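Local coordinates for MsStt7d protein (Micromonas, PDB 4IX3) that probably phosphorylates protein substrates using ATP, through this kinase catalytic domain of a state-transition kinase homolog, at residues C195-E200 / P231-A236; L202-G207 / L221-P226. One frame throughout, in Å; residues are numbered along the deposited sequence.

Contact 1 (C195-E200 / P231-A236)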
loop_
_atom_site.group_PDB
_atom_site.type_symbol
_atom_site.label_atom_id
_atom_site.label_comp_id
_atom_site.label_asym_id
_atom_site.label_seq_id
_atom_site.Cartn_x
_atom_site.Cartn_y
_atom_site.Cartn_z
ATOM N N CYS B 195 5.735 22.377 -2.674
ATOM C CA CYS B 195 6.940 22.718 -1.918
ATOM C C CYS B 195 7.093 24.197 -1.681
ATOM O O CYS B 195 8.091 24.619 -1.113
ATOM C CB CYS B 195 8.159 22.239 -2.703
ATOM S SG CYS B 195 8.149 20.471 -2.980
ATOM N N LEU B 196 6.146 24.996 -2.162
ATOM C CA LEU B 196 6.155 26.410 -1.877
ATOM C C LEU B 196 4.850 26.764 -1.175
ATOM O O LEU B 196 3.847 26.052 -1.320
ATOM C CB LEU B 196 6.311 27.205 -3.183
ATOM C CG LEU B 196 7.627 26.966 -3.923
ATOM C CD1 LEU B 196 7.506 27.555 -5.315
ATOM C CD2 LEU B 196 8.839 27.498 -3.173
ATOM N N PRO B 197 4.868 27.860 -0.409
ATOM C CA PRO B 197 3.668 28.192 0.350
ATOM C C PRO B 197 2.648 28.895 -0.546
ATOM O O PRO B 197 2.563 30.114 -0.569
ATOM C CB PRO B 197 4.189 29.117 1.454
ATOM C CG PRO B 197 5.449 29.716 0.907
ATOM C CD PRO B 197 5.949 28.844 -0.205
ATOM N N LEU B 198 1.868 28.119 -1.283
ATOM C CA LEU B 198 0.961 28.682 -2.276
ATOM C C LEU B 198 -0.456 28.181 -2.015
ATOM O O LEU B 198 -1.040 27.532 -2.886
ATOM C CB LEU B 198 1.416 28.267 -3.676
ATOM C CG LEU B 198 2.855 28.616 -4.061
ATOM C CD1 LEU B 198 3.221 28.030 -5.417
ATOM C CD2 LEU B 198 3.054 30.129 -4.066
ATOM N N PRO B 199 -1.009 28.435 -0.811
ATOM C CA PRO B 199 -0.542 29.235 0.325
ATOM C C PRO B 199 0.227 28.461 1.404
ATOM O O PRO B 199 0.898 29.070 2.243
ATOM C CB PRO B 199 -1.852 29.743 0.920
ATOM C CG PRO B 199 -2.765 28.571 0.745
ATOM C CD PRO B 199 -2.410 28.013 -0.613
ATOM N N GLU B 200 0.185 27.132 1.351
ATOM C CA GLU B 200 0.889 26.306 2.336
ATOM C C GLU B 200 1.512 25.133 1.626
ATOM O O GLU B 200 0.941 24.593 0.662
ATOM C CB GLU B 200 -0.068 25.777 3.406
ATOM C CG GLU B 200 -0.767 26.886 4.185
ATOM C CD GLU B 200 -1.411 26.382 5.454
ATOM O OE1 GLU B 200 -1.441 25.146 5.656
ATOM O OE2 GLU B 200 -1.884 27.230 6.243
ATOM N N PRO B 231 9.774 22.608 6.669
ATOM C CA PRO B 231 9.422 23.699 5.770
ATOM C C PRO B 231 8.326 24.582 6.349
ATOM O O PRO B 231 7.329 24.093 6.892
ATOM C CB PRO B 231 8.897 22.995 4.519
ATOM C CG PRO B 231 8.553 21.610 4.951
ATOM C CD PRO B 231 9.429 21.283 6.128
ATOM N N THR B 232 8.571 25.882 6.294
ATOM C CA THR B 232 7.591 26.876 6.691
ATOM C C THR B 232 7.504 27.897 5.567
ATOM O O THR B 232 8.299 27.856 4.611
ATOM C CB THR B 232 8.046 27.603 7.973
ATOM O OG1 THR B 232 9.251 28.337 7.704
ATOM C CG2 THR B 232 8.309 26.596 9.092
ATOM N N LYS B 233 6.550 28.815 5.697
ATOM C CA LYS B 233 6.329 29.870 4.713
ATOM C C LYS B 233 7.560 30.748 4.528
ATOM O O LYS B 233 7.831 31.210 3.424
ATOM C CB LYS B 233 5.144 30.746 5.123
ATOM C CG LYS B 233 3.773 30.093 5.027
ATOM C CD LYS B 233 2.778 30.700 6.012
ATOM C CE LYS B 233 1.342 30.254 5.761
ATOM N NZ LYS B 233 1.112 28.795 5.957
ATOM N N ASP B 234 8.271 31.039 5.616
ATOM C CA ASP B 234 9.461 31.873 5.473
ATOM C C ASP B 234 10.665 31.187 4.858
ATOM O O ASP B 234 11.416 31.847 4.152
ATOM C CB ASP B 234 9.850 32.565 6.772
ATOM C CG ASP B 234 8.706 33.349 7.348
ATOM O OD1 ASP B 234 8.001 34.020 6.562
ATOM O OD2 ASP B 234 8.476 33.231 8.567
ATOM N N ASN B 235 10.870 29.900 5.125
ATOM C CA ASN B 235 12.072 29.258 4.606
ATOM C C ASN B 235 11.898 28.468 3.301
ATOM O O ASN B 235 12.883 28.005 2.706
ATOM C CB ASN B 235 12.796 28.422 5.668
ATOM C CG ASN B 235 12.099 27.104 5.994
ATOM O OD1 ASN B 235 12.514 26.393 6.902
ATOM N ND2 ASN B 235 11.077 26.753 5.240
ATOM N N ALA B 236 10.665 28.277 2.841
ATOM C CA ALA B 236 10.425 27.363 1.709
ATOM C C ALA B 236 11.326 27.665 0.513
ATOM O O ALA B 236 11.879 26.738 -0.091
ATOM C CB ALA B 236 8.968 27.388 1.270
HETATM O O HOH W 1 10.827 24.360 -0.812
#

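Contact 2 (L202-G207 / L221-P226)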
loop_
_atom_site.group_PDB
_atom_site.type_symbol
_atom_site.label_atom_id
_atom_site.label_comp_id
_atom_site.label_asym_id
_atom_site.label_seq_id
_atom_site.Cartn_x
_atom_site.Cartn_y
_atom_site.Cartn_z
ATOM N N LEU B 202 2.455 21.232 1.078
ATOM C CA LEU B 202 1.618 20.027 1.220
ATOM C C LEU B 202 2.509 18.806 1.055
ATOM O O LEU B 202 3.332 18.775 0.142
ATOM C CB LEU B 202 0.484 19.981 0.180
ATOM C CG LEU B 202 -0.456 21.191 0.144
ATOM C CD1 LEU B 202 -1.304 21.072 -1.110
ATOM C CD2 LEU B 202 -1.323 21.315 1.385
ATOM N N ASN B 203 2.423 17.848 1.973
ATOM C CA ASN B 203 3.126 16.575 1.855
ATOM C C ASN B 203 4.661 16.725 1.705
ATOM O O ASN B 203 5.320 15.972 0.958
ATOM C CB ASN B 203 2.487 15.749 0.732
ATOM C CG ASN B 203 2.774 14.262 0.842
ATOM O OD1 ASN B 203 2.848 13.723 1.938
ATOM N ND2 ASN B 203 2.910 13.585 -0.297
ATOM N N TYR B 204 5.199 17.717 2.408
ATOM C CA TYR B 204 6.577 18.161 2.236
ATOM C C TYR B 204 7.217 18.263 3.615
ATOM O O TYR B 204 6.778 19.049 4.436
ATOM C CB TYR B 204 6.520 19.533 1.586
ATOM C CG TYR B 204 7.842 20.116 1.130
ATOM C CD1 TYR B 204 8.770 19.330 0.446
ATOM C CD2 TYR B 204 8.152 21.438 1.371
ATOM C CE1 TYR B 204 9.952 19.881 -0.039
ATOM C CE2 TYR B 204 9.341 22.012 0.911
ATOM C CZ TYR B 204 10.225 21.236 0.172
ATOM O OH TYR B 204 11.396 21.783 -0.360
ATOM N N TYR B 205 8.207 17.421 3.889
ATOM C CA TYR B 205 8.720 17.230 5.255
ATOM C C TYR B 205 10.161 16.738 5.149
ATOM O O TYR B 205 10.506 16.179 4.098
ATOM C CB TYR B 205 7.825 16.237 6.028
ATOM C CG TYR B 205 7.473 14.989 5.228
ATOM C CD1 TYR B 205 8.376 13.929 5.127
ATOM C CD2 TYR B 205 6.274 14.900 4.507
ATOM C CE1 TYR B 205 8.064 12.799 4.390
ATOM C CE2 TYR B 205 5.970 13.785 3.738
ATOM C CZ TYR B 205 6.871 12.733 3.684
ATOM O OH TYR B 205 6.615 11.600 2.927
ATOM N N PRO B 206 11.004 16.959 6.191
ATOM C CA PRO B 206 12.365 16.438 6.099
ATOM C C PRO B 206 12.330 14.934 6.291
ATOM O O PRO B 206 11.479 14.411 7.033
ATOM C CB PRO B 206 13.116 17.088 7.272
ATOM C CG PRO B 206 12.205 18.136 7.816
ATOM C CD PRO B 206 10.803 17.770 7.403
ATOM N N GLY B 207 13.276 14.251 5.650
ATOM C CA GLY B 207 13.425 12.811 5.842
ATOM C C GLY B 207 12.799 11.964 4.755
ATOM O O GLY B 207 12.122 12.476 3.844
ATOM N N LEU B 221 16.022 8.826 -0.716
ATOM C CA LEU B 221 14.607 8.466 -0.674
ATOM C C LEU B 221 13.725 9.634 -0.185
ATOM O O LEU B 221 12.516 9.490 -0.004
ATOM C CB LEU B 221 14.409 7.171 0.136
ATOM C CG LEU B 221 15.267 6.021 -0.381
ATOM C CD1 LEU B 221 15.043 4.850 0.570
ATOM C CD2 LEU B 221 15.011 5.669 -1.845
ATOM N N TYR B 222 14.314 10.804 -0.005
ATOM C CA TYR B 222 13.661 11.985 0.554
ATOM C C TYR B 222 13.533 13.119 -0.475
ATOM O O TYR B 222 14.245 13.131 -1.488
ATOM C CB TYR B 222 14.497 12.517 1.731
ATOM C CG TYR B 222 15.960 12.837 1.363
ATOM C CD1 TYR B 222 16.301 14.033 0.701
ATOM C CD2 TYR B 222 16.982 11.924 1.639
ATOM C CE1 TYR B 222 17.612 14.302 0.328
ATOM C CE2 TYR B 222 18.299 12.196 1.283
ATOM C CZ TYR B 222 18.601 13.372 0.629
ATOM O OH TYR B 222 19.931 13.574 0.322
ATOM N N LEU B 223 12.713 14.125 -0.170
ATOM C CA LEU B 223 12.731 15.419 -0.851
ATOM C C LEU B 223 13.600 16.412 -0.102
ATOM O O LEU B 223 14.445 17.078 -0.707
ATOM C CB LEU B 223 11.322 15.986 -1.078
ATOM C CG LEU B 223 10.432 15.165 -2.009
ATOM C CD1 LEU B 223 9.116 15.878 -2.246
ATOM C CD2 LEU B 223 11.115 14.905 -3.349
ATOM N N LEU B 224 13.478 16.457 1.218
ATOM C CA LEU B 224 14.347 17.305 2.039
ATOM C C LEU B 224 15.130 16.337 2.911
ATOM O O LEU B 224 14.544 15.364 3.400
ATOM C CB LEU B 224 13.527 18.178 2.986
ATOM C CG LEU B 224 12.733 19.284 2.310
ATOM C CD1 LEU B 224 11.794 19.996 3.279
ATOM C CD2 LEU B 224 13.649 20.250 1.570
ATOM N N PRO B 225 16.468 16.519 3.015
ATOM C CA PRO B 225 17.264 15.642 3.863
ATOM C C PRO B 225 16.928 15.861 5.346
ATOM O O PRO B 225 16.575 16.976 5.756
ATOM C CB PRO B 225 18.683 16.095 3.539
ATOM C CG PRO B 225 18.555 17.570 3.336
ATOM C CD PRO B 225 17.234 17.711 2.602
ATOM N N PRO B 226 16.973 14.780 6.137
ATOM C CA PRO B 226 16.871 14.829 7.591
ATOM C C PRO B 226 17.474 16.043 8.293
ATOM O O PRO B 226 16.832 16.609 9.183
ATOM C CB PRO B 226 17.577 13.547 8.009
ATOM C CG PRO B 226 17.078 12.600 6.968
ATOM C CD PRO B 226 16.928 13.379 5.679
HETATM O O HOH W 2 11.220 14.436 2.201
#

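Contact 1 (C195-E200 / P231-A236)
Pro-197 of 195-200 packs against Lys-233 and Ala-236 of 231-236. The contact closes the long, irregular loop of the kinase activation segment region, downstream of the magnesium-binding Asp-188 and running from the short strand 193-194 to the helix 236-243. Pro-197 is the centre of an inverse gamma turn, and this tight bend presents its ring to the other segment. The ring is gripped from two directions: CB meets the side-chain methylene CG of Lys-233 at 3.7 Å, while Pro-197 CD lies 3.7 Å from the methyl CB of Ala-236. That methyl also sits 3.8 Å from the carbonyl O of Cys-195, with the end of the Leu-196 side chain a little farther off. Ala-236 and Cys-195 are both buried, and one water ties their backbones together here by donating a hydrogen bond to Cys-195 O and another to Ala-236 O at 2.7 Å. Two carbonyl oxygens, both acceptors, are thus bridged by one water.

Beyond Pro-197 the fit slackens. Past the cis peptide bond that precedes Pro-199, the chain reaches the exposed Glu-200, where charge takes over from apolar contact. Lys-233 leaves its backbone with CG anti to the carbonyl carbon (chi1 -70°), runs out nearly extended and bends only at its last torsion (chi4 64°), which brings the ammonium group beside the glutamate. The two side chains cross obliquely. The salt bridge is long, and its hydrogen bond from Lys-233 NZ to Glu-200 OE2 is weak at 3.4 Å. The ammonium lies against the stem of the glutamate as much as against its carboxylate: Lys-233 NZ is 3.2 Å from the methylene CG of Glu-200.

Contact 2 (L202-G207 / L221-P226)
Tyr-204 and Leu-224 meet at about a right angle, the aromatic ring of one lying under the branched end of the other. They join two parts of the same kinase loop, in the activation segment region between strand 193-194 and helix 236-243, in a CH-pi contact. Leu-224 CD1 stands 3.9 Å from the ring centroid, over one face, 18° off its normal and offset toward the rim. The second branch reaches past the rim, with Leu-224 CD2 3.3 Å from Tyr-204 OH. The ring edge is turned to Leu-223, whose CB lies near the ring plane. The torsion that swings the ring here sets CG opposite the backbone N (chi1 -172°). An alanine in place of Tyr-204 would remove the ring, and Leu-224 would probably lose the face its methyl rests on, leaving a gap beside Leu-223. The Leu-223 side chain is about 10 Å from that of the magnesium-binding Asp-168, near the metal site but not part of it.

Beyond the ring the backbones draw together. Pro-206 CB packs loosely near Leu-224 CB, and Gly-207 N donates a fairly straight hydrogen bond (157°) to Leu-224 O, 2.8 Å away. Gly-207 adopts backbone angles at which any CB would jam against the preceding carbonyl O; its bare CA instead lies 3.6 Å from Pro-226 CD. The Arg-323 guanidinium donates hydrogen bonds to Tyr-222 O and Leu-223 O. One water bridges the two backbones, lying 2.7 Å from both Tyr-205 O and Gly-207 O and accepting from Leu-223 N. Gly-207 O presses on Tyr-222 CB at 3.2 Å.

Overall arrangement
Both contacts belong to the one loop between strand 193-194 and helix 236-243, and contact 2 is nested within the span that contact 1 closes; their centres are about 13 Å apart. Contact 1 is the more exposed, mixing proline packing with a weak salt bridge at its open side. Contact 2 buries more surface, relies on an aromatic ring, a leucine and a backbone hydrogen bond, and has no charged pair between its segments. Each also has a water bridging backbone groups: two carbonyls in contact 1, two carbonyls and an amide in contact 2. The two interlock through Pro-231, whose CG lies 3.2 Å from Tyr-204 O, and Cys-195, whose SG lies 3.5 Å from Tyr-204 CE1.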